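Local coordinates for coenzyme F420-dependent N(5),N(10)-methenyltetrahydromethanopterin reductase-related protein (Desulfurobacterium thermolithotrophum DSM 11699, PDB 6HUZ), which is an [Fe]-hydrogenase paralog that carries the iron-guanylylpyridinol cofactor and uses tetrahydrofolate derivatives as substrates, at residues 155-167 against 189-203. Numbering follows the deposited sequence.
Sequences QHKHYLIATNELL and KEAYLLPAELVSPVG. With GUE (5,10-Methenyltetrahydrofolate), chain C.
Leu160 drives its CD1 methyl into a hollow floored by Gly203, stopping 3.4 Å from the glycine CA, with Val202 CG1 and Leu194 CD1 forming the walls. Having no side chain, Gly203 lets the methyl come right up to its backbone. The other branch of Leu160, CD2, rests on Tyr192 CB at 3.5 Å, while the tyrosine's CE2 fits against His158 CB. Further along, Val199 CG2 presses against Ala162, whose small CB leaves room for Ala196 CB at 3.8 Å. These bumps and hollows belong to a beta-alpha-beta unit: strands 158-163 and 190-195 run parallel, joined through helix 174-186, and helix 196-203 runs back, at 155° to strand 158-163, over the face carrying Leu160 and Ala162. Across the other sheet face Ile161 and Leu193 lie side by side, Ile161 CB 3.8 Å from Leu193 CD2. Paired backbones hold the register, Ile161 N reaching Tyr192 O almost straight (173°). Past the C-terminal ends of the strands, Pro195 CB nestles against Leu166 CD1. Where the strands begin, Lys189, bent at chi2 (-61°), lays CD over one face of the His156 ring and hands NZ to His156 O at 3.0 Å; cut back to an alanine, this position would probably leave that carbonyl without its amine partner and the ring without the lysine methylenes packed on it. The helix ends at the substrate, where Gly203 O accepts a hydrogen bond from N2 of methenyltetrahydrofolate (3.0 Å).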
loop_
_atom_site.group_PDB
_atom_site.type_symbol
_atom_site.label_atom_id
_atom_site.label_comp_id
_atom_site.label_asym_id
_atom_site.label_seq_id
_atom_site.Cartn_x
_atom_site.Cartn_y
_atom_site.Cartn_z
ATOM N N GLN A 155 12.352 -23.012 -9.614
ATOM C CA GLN A 155 12.180 -21.558 -9.419
ATOM C C GLN A 155 13.234 -21.013 -8.460
ATOM O O GLN A 155 13.549 -19.828 -8.519
ATOM C CB GLN A 155 10.773 -21.216 -8.822
ATOM C CG GLN A 155 9.603 -21.446 -9.777
ATOM C CD GLN A 155 9.159 -22.896 -9.890
ATOM O OE1 GLN A 155 9.612 -23.796 -9.160
ATOM N NE2 GLN A 155 8.251 -23.167 -10.815
ATOM N N HIS A 156 13.767 -21.855 -7.550
ATOM C CA HIS A 156 14.762 -21.348 -6.613
ATOM C C HIS A 156 16.096 -21.124 -7.349
ATOM O O HIS A 156 16.883 -22.060 -7.526
ATOM C CB HIS A 156 14.922 -22.294 -5.416
ATOM C CG HIS A 156 15.991 -21.832 -4.484
ATOM N ND1 HIS A 156 16.957 -22.697 -4.015
ATOM C CD2 HIS A 156 16.246 -20.587 -4.014
ATOM C CE1 HIS A 156 17.745 -21.972 -3.239
ATOM N NE2 HIS A 156 17.370 -20.684 -3.230
ATOM N N LYS A 157 16.343 -19.872 -7.805
ATOM C CA LYS A 157 17.571 -19.562 -8.530
ATOM C C LYS A 157 18.240 -18.377 -7.921
ATOM O O LYS A 157 18.961 -17.682 -8.600
ATOM C CB LYS A 157 17.247 -19.269 -9.998
ATOM C CG LYS A 157 16.274 -20.275 -10.602
ATOM C CD LYS A 157 16.417 -20.428 -12.111
ATOM C CE LYS A 157 15.098 -20.289 -12.828
ATOM N NZ LYS A 157 15.038 -21.180 -14.019
ATOM N N HIS A 158 18.012 -18.116 -6.639
ATOM C CA HIS A 158 18.591 -16.895 -6.065
ATOM C C HIS A 158 18.400 -16.913 -4.586
ATOM O O HIS A 158 17.694 -17.768 -4.058
ATOM C CB HIS A 158 17.702 -15.678 -6.591
ATOM C CG HIS A 158 16.239 -16.011 -6.446
ATOM N ND1 HIS A 158 15.537 -16.632 -7.469
ATOM C CD2 HIS A 158 15.438 -15.926 -5.360
ATOM C CE1 HIS A 158 14.325 -16.864 -6.988
ATOM N NE2 HIS A 158 14.221 -16.465 -5.720
ATOM N N TYR A 159 18.980 -15.929 -3.920
ATOM C CA TYR A 159 18.804 -15.713 -2.486
ATOM C C TYR A 159 18.688 -14.175 -2.262
ATOM O O TYR A 159 19.345 -13.396 -2.969
ATOM C CB TYR A 159 19.986 -16.210 -1.669
ATOM C CG TYR A 159 20.047 -17.709 -1.491
ATOM C CD1 TYR A 159 19.135 -18.371 -0.679
ATOM C CD2 TYR A 159 21.026 -18.468 -2.128
ATOM C CE1 TYR A 159 19.192 -19.745 -0.502
ATOM C CE2 TYR A 159 21.096 -19.847 -1.954
ATOM C CZ TYR A 159 20.172 -20.482 -1.142
ATOM O OH TYR A 159 20.200 -21.838 -0.968
ATOM N N LEU A 160 17.883 -13.770 -1.273
ATOM C CA LEU A 160 17.747 -12.387 -0.877
ATOM C C LEU A 160 18.602 -12.302 0.373
ATOM O O LEU A 160 18.368 -13.064 1.323
ATOM C CB LEU A 160 16.289 -12.018 -0.579
ATOM C CG LEU A 160 15.302 -12.253 -1.708
ATOM C CD1 LEU A 160 13.944 -11.590 -1.375
ATOM C CD2 LEU A 160 15.820 -11.721 -3.011
ATOM N N ILE A 161 19.602 -11.400 0.356
ATOM C CA ILE A 161 20.585 -11.187 1.424
ATOM C C ILE A 161 20.456 -9.801 2.006
ATOM O O ILE A 161 20.635 -8.781 1.315
ATOM C CB ILE A 161 22.037 -11.476 0.903
ATOM C CG1 ILE A 161 22.166 -12.933 0.437
ATOM C CG2 ILE A 161 23.111 -11.174 1.971
ATOM C CD1 ILE A 161 23.342 -13.140 -0.525
ATOM N N ALA A 162 20.138 -9.753 3.287
ATOM C CA ALA A 162 19.919 -8.469 3.970
ATOM C C ALA A 162 21.186 -7.649 4.159
ATOM O O ALA A 162 22.183 -8.171 4.618
ATOM C CB ALA A 162 19.269 -8.717 5.333
ATOM N N THR A 163 21.126 -6.354 3.835
ATOM C CA THR A 163 22.252 -5.441 4.000
ATOM C C THR A 163 21.891 -4.407 5.092
ATOM O O THR A 163 20.780 -4.417 5.615
ATOM C CB THR A 163 22.550 -4.698 2.688
ATOM O OG1 THR A 163 21.516 -3.743 2.457
ATOM C CG2 THR A 163 22.698 -5.642 1.497
ATOM N N ASN A 164 22.846 -3.508 5.409
ATOM C CA ASN A 164 22.651 -2.458 6.408
ATOM C C ASN A 164 21.935 -1.237 5.820
ATOM O O ASN A 164 21.706 -0.265 6.538
ATOM C CB ASN A 164 24.002 -2.003 6.965
ATOM C CG ASN A 164 24.782 -3.113 7.636
ATOM O OD1 ASN A 164 24.280 -3.787 8.538
ATOM N ND2 ASN A 164 26.031 -3.337 7.214
ATOM N N GLU A 165 21.601 -1.259 4.525
ATOM C CA GLU A 165 20.945 -0.124 3.915
ATOM C C GLU A 165 19.605 0.195 4.588
ATOM O O GLU A 165 18.831 -0.715 4.905
ATOM C CB GLU A 165 20.803 -0.337 2.401
ATOM C CG GLU A 165 20.271 0.891 1.678
ATOM C CD GLU A 165 20.468 0.818 0.179
ATOM O OE1 GLU A 165 20.244 -0.272 -0.401
ATOM O OE2 GLU A 165 20.846 1.853 -0.416
ATOM N N LEU A 166 19.373 1.507 4.836
ATOM C CA LEU A 166 18.195 2.082 5.495
ATOM C C LEU A 166 18.213 1.881 7.016
ATOM O O LEU A 166 17.300 2.371 7.670
ATOM C CB LEU A 166 16.869 1.575 4.905
ATOM C CG LEU A 166 16.742 1.717 3.403
ATOM C CD1 LEU A 166 15.357 1.351 2.944
ATOM C CD2 LEU A 166 17.062 3.115 2.967
ATOM N N LEU A 167 19.255 1.206 7.590
ATOM C CA LEU A 167 19.308 1.001 9.041
ATOM C C LEU A 167 20.083 2.122 9.725
ATOM O O LEU A 167 20.992 2.699 9.125
ATOM C CB LEU A 167 19.991 -0.339 9.427
ATOM C CG LEU A 167 19.405 -1.617 8.837
ATOM C CD1 LEU A 167 20.148 -2.869 9.407
ATOM C CD2 LEU A 167 17.890 -1.680 9.083
ATOM N N LYS A 189 23.240 -19.575 -7.783
ATOM C CA LYS A 189 22.097 -18.694 -7.501
ATOM C C LYS A 189 22.499 -17.245 -7.593
ATOM O O LYS A 189 23.612 -16.902 -7.243
ATOM C CB LYS A 189 21.563 -18.913 -6.074
ATOM C CG LYS A 189 21.386 -20.350 -5.667
ATOM C CD LYS A 189 20.417 -21.083 -6.532
ATOM C CE LYS A 189 20.150 -22.435 -5.938
ATOM N NZ LYS A 189 19.546 -23.357 -6.921
ATOM N N GLU A 190 21.583 -16.381 -8.034
ATOM C CA GLU A 190 21.842 -14.959 -8.123
ATOM C C GLU A 190 21.780 -14.401 -6.696
ATOM O O GLU A 190 20.850 -14.728 -5.980
ATOM C CB GLU A 190 20.720 -14.317 -8.975
ATOM C CG GLU A 190 20.921 -12.844 -9.298
ATOM C CD GLU A 190 22.021 -12.584 -10.299
ATOM O OE1 GLU A 190 22.787 -11.611 -10.111
ATOM O OE2 GLU A 190 22.117 -13.361 -11.276
ATOM N N ALA A 191 22.741 -13.568 -6.274
ATOM C CA ALA A 191 22.688 -12.947 -4.925
ATOM C C ALA A 191 21.971 -11.561 -5.020
ATOM O O ALA A 191 22.510 -10.630 -5.622
ATOM C CB ALA A 191 24.091 -12.739 -4.391
ATOM N N TYR A 192 20.784 -11.414 -4.424
ATOM C CA TYR A 192 20.082 -10.124 -4.463
ATOM C C TYR A 192 20.284 -9.440 -3.113
ATOM O O TYR A 192 19.683 -9.855 -2.128
ATOM C CB TYR A 192 18.583 -10.327 -4.740
ATOM C CG TYR A 192 18.273 -10.739 -6.162
ATOM C CD1 TYR A 192 18.655 -9.942 -7.241
ATOM C CD2 TYR A 192 17.571 -11.904 -6.430
ATOM C CE1 TYR A 192 18.342 -10.303 -8.549
ATOM C CE2 TYR A 192 17.276 -12.285 -7.733
ATOM C CZ TYR A 192 17.655 -11.482 -8.788
ATOM O OH TYR A 192 17.367 -11.877 -10.071
ATOM N N LEU A 193 21.116 -8.390 -3.059
ATOM C CA LEU A 193 21.375 -7.674 -1.798
ATOM C C LEU A 193 20.313 -6.590 -1.563
ATOM O O LEU A 193 20.274 -5.594 -2.284
ATOM C CB LEU A 193 22.767 -7.018 -1.841
ATOM C CG LEU A 193 23.935 -7.947 -2.224
ATOM C CD1 LEU A 193 25.255 -7.209 -2.159
ATOM C CD2 LEU A 193 23.973 -9.137 -1.361
ATOM N N LEU A 194 19.474 -6.755 -0.551
ATOM C CA LEU A 194 18.437 -5.761 -0.264
ATOM C C LEU A 194 18.555 -5.146 1.120
ATOM O O LEU A 194 19.078 -5.773 2.029
ATOM C CB LEU A 194 17.039 -6.432 -0.307
ATOM C CG LEU A 194 16.677 -7.241 -1.540
ATOM C CD1 LEU A 194 15.242 -7.697 -1.436
ATOM C CD2 LEU A 194 16.840 -6.459 -2.794
ATOM N N PRO A 195 18.011 -3.927 1.313
ATOM C CA PRO A 195 17.995 -3.360 2.663
ATOM C C PRO A 195 17.279 -4.417 3.529
ATOM O O PRO A 195 16.281 -5.036 3.111
ATOM C CB PRO A 195 17.154 -2.083 2.516
ATOM C CG PRO A 195 17.189 -1.753 1.080
ATOM C CD PRO A 195 17.323 -3.056 0.342
ATOM N N ALA A 196 17.787 -4.643 4.723
ATOM C CA ALA A 196 17.224 -5.661 5.612
ATOM C C ALA A 196 15.691 -5.623 5.791
ATOM O O ALA A 196 15.040 -6.673 5.794
ATOM C CB ALA A 196 17.919 -5.590 6.962
ATOM N N GLU A 197 15.112 -4.445 5.919
ATOM C CA GLU A 197 13.672 -4.364 6.121
ATOM C C GLU A 197 12.840 -4.809 4.907
ATOM O O GLU A 197 11.685 -5.195 5.070
ATOM C CB GLU A 197 13.296 -2.945 6.529
ATOM C CG GLU A 197 11.931 -2.821 7.167
ATOM C CD GLU A 197 11.577 -1.393 7.527
ATOM O OE1 GLU A 197 12.178 -0.457 6.944
ATOM O OE2 GLU A 197 10.694 -1.209 8.396
ATOM N N LEU A 198 13.425 -4.775 3.718
ATOM C CA LEU A 198 12.722 -5.132 2.482
ATOM C C LEU A 198 12.797 -6.588 2.109
ATOM O O LEU A 198 12.056 -7.004 1.209
ATOM C CB LEU A 198 13.267 -4.261 1.327
ATOM C CG LEU A 198 13.193 -2.730 1.568
ATOM C CD1 LEU A 198 13.525 -1.940 0.302
ATOM C CD2 LEU A 198 11.844 -2.303 2.063
ATOM N N VAL A 199 13.699 -7.382 2.749
ATOM C CA VAL A 199 13.809 -8.804 2.423
ATOM C C VAL A 199 12.435 -9.481 2.625
ATOM O O VAL A 199 11.970 -10.193 1.728
ATOM C CB VAL A 199 14.951 -9.487 3.218
ATOM C CG1 VAL A 199 14.882 -11.018 3.095
ATOM C CG2 VAL A 199 16.315 -8.962 2.742
ATOM N N SER A 200 11.777 -9.276 3.776
ATOM C CA SER A 200 10.463 -9.904 3.994
ATOM C C SER A 200 9.350 -9.509 2.938
ATOM O O SER A 200 8.762 -10.401 2.327
ATOM C CB SER A 200 9.977 -9.609 5.421
ATOM O OG SER A 200 8.604 -9.894 5.637
ATOM N N PRO A 201 9.031 -8.215 2.704
ATOM C CA PRO A 201 7.978 -7.893 1.719
ATOM C C PRO A 201 8.324 -8.326 0.291
ATOM O O PRO A 201 7.434 -8.554 -0.525
ATOM C CB PRO A 201 7.814 -6.368 1.849
ATOM C CG PRO A 201 9.086 -5.873 2.416
ATOM C CD PRO A 201 9.566 -7.000 3.340
ATOM N N VAL A 202 9.611 -8.455 -0.020
ATOM C CA VAL A 202 10.018 -8.897 -1.366
ATOM C C VAL A 202 10.090 -10.430 -1.465
ATOM O O VAL A 202 9.657 -10.980 -2.477
ATOM C CB VAL A 202 11.353 -8.232 -1.807
ATOM C CG1 VAL A 202 11.875 -8.846 -3.116
ATOM C CG2 VAL A 202 11.179 -6.701 -1.968
ATOM N N GLY A 203 10.653 -11.098 -0.459
ATOM C CA GLY A 203 10.835 -12.561 -0.455
ATOM C C GLY A 203 9.704 -13.476 -0.009
ATOM O O GLY A 203 9.519 -14.571 -0.568
HETATM N N1 GUE C . 7.311 -17.869 -2.767
HETATM C C2 GUE C . 7.987 -16.839 -2.189
HETATM N N3 GUE C . 8.108 -16.696 -0.865
HETATM C C4 GUE C . 7.599 -17.548 0.008
HETATM C C6 GUE C . 6.160 -21.060 -0.376
HETATM C "C1'" GUE C . 3.078 -21.432 5.272
HETATM C "C2'" GUE C . 3.175 -20.112 4.813
HETATM C "C3'" GUE C . 3.752 -19.839 3.569
HETATM C "C4'" GUE C . 4.263 -20.878 2.774
HETATM C "C5'" GUE C . 4.186 -22.194 3.258
HETATM O O4 GUE C . 7.767 -17.359 1.232
HETATM C C4A GUE C . 6.878 -18.717 -0.540
HETATM N N5 GUE C . 6.203 -19.711 0.171
HETATM C C7 GUE C . 5.452 -20.872 -1.712
HETATM N N8 GUE C . 6.097 -19.865 -2.550
HETATM C C8A GUE C . 6.758 -18.820 -1.995
HETATM N N2 GUE C . 8.521 -15.911 -3.021
HETATM C C9 GUE C . 5.115 -21.696 0.554
HETATM N N10 GUE C . 4.927 -20.640 1.545
HETATM C "C6'" GUE C . 3.593 -22.461 4.490
HETATM C C11 GUE C . 2.456 -21.744 6.616
HETATM O O11 GUE C . 1.734 -20.927 7.170
HETATM N N GUE C . 2.734 -22.918 7.196
HETATM C CA GUE C . 2.326 -23.236 8.565
HETATM C C GUE C . 3.509 -23.628 9.429
HETATM O OX1 GUE C . 4.524 -24.137 8.888
HETATM O OX2 GUE C . 3.462 -23.432 10.664
HETATM C CB GUE C . 1.232 -24.310 8.598
HETATM C CG GUE C . 0.787 -24.784 7.210
HETATM C CD GUE C . -0.198 -25.945 7.266
HETATM O OE1 GUE C . -1.220 -25.889 6.527
HETATM O OE2 GUE C . 0.049 -26.916 8.030
HETATM C C1 GUE C . 5.497 -19.542 1.221
HETATM O O HOH W 1 16.348 -2.036 6.022
#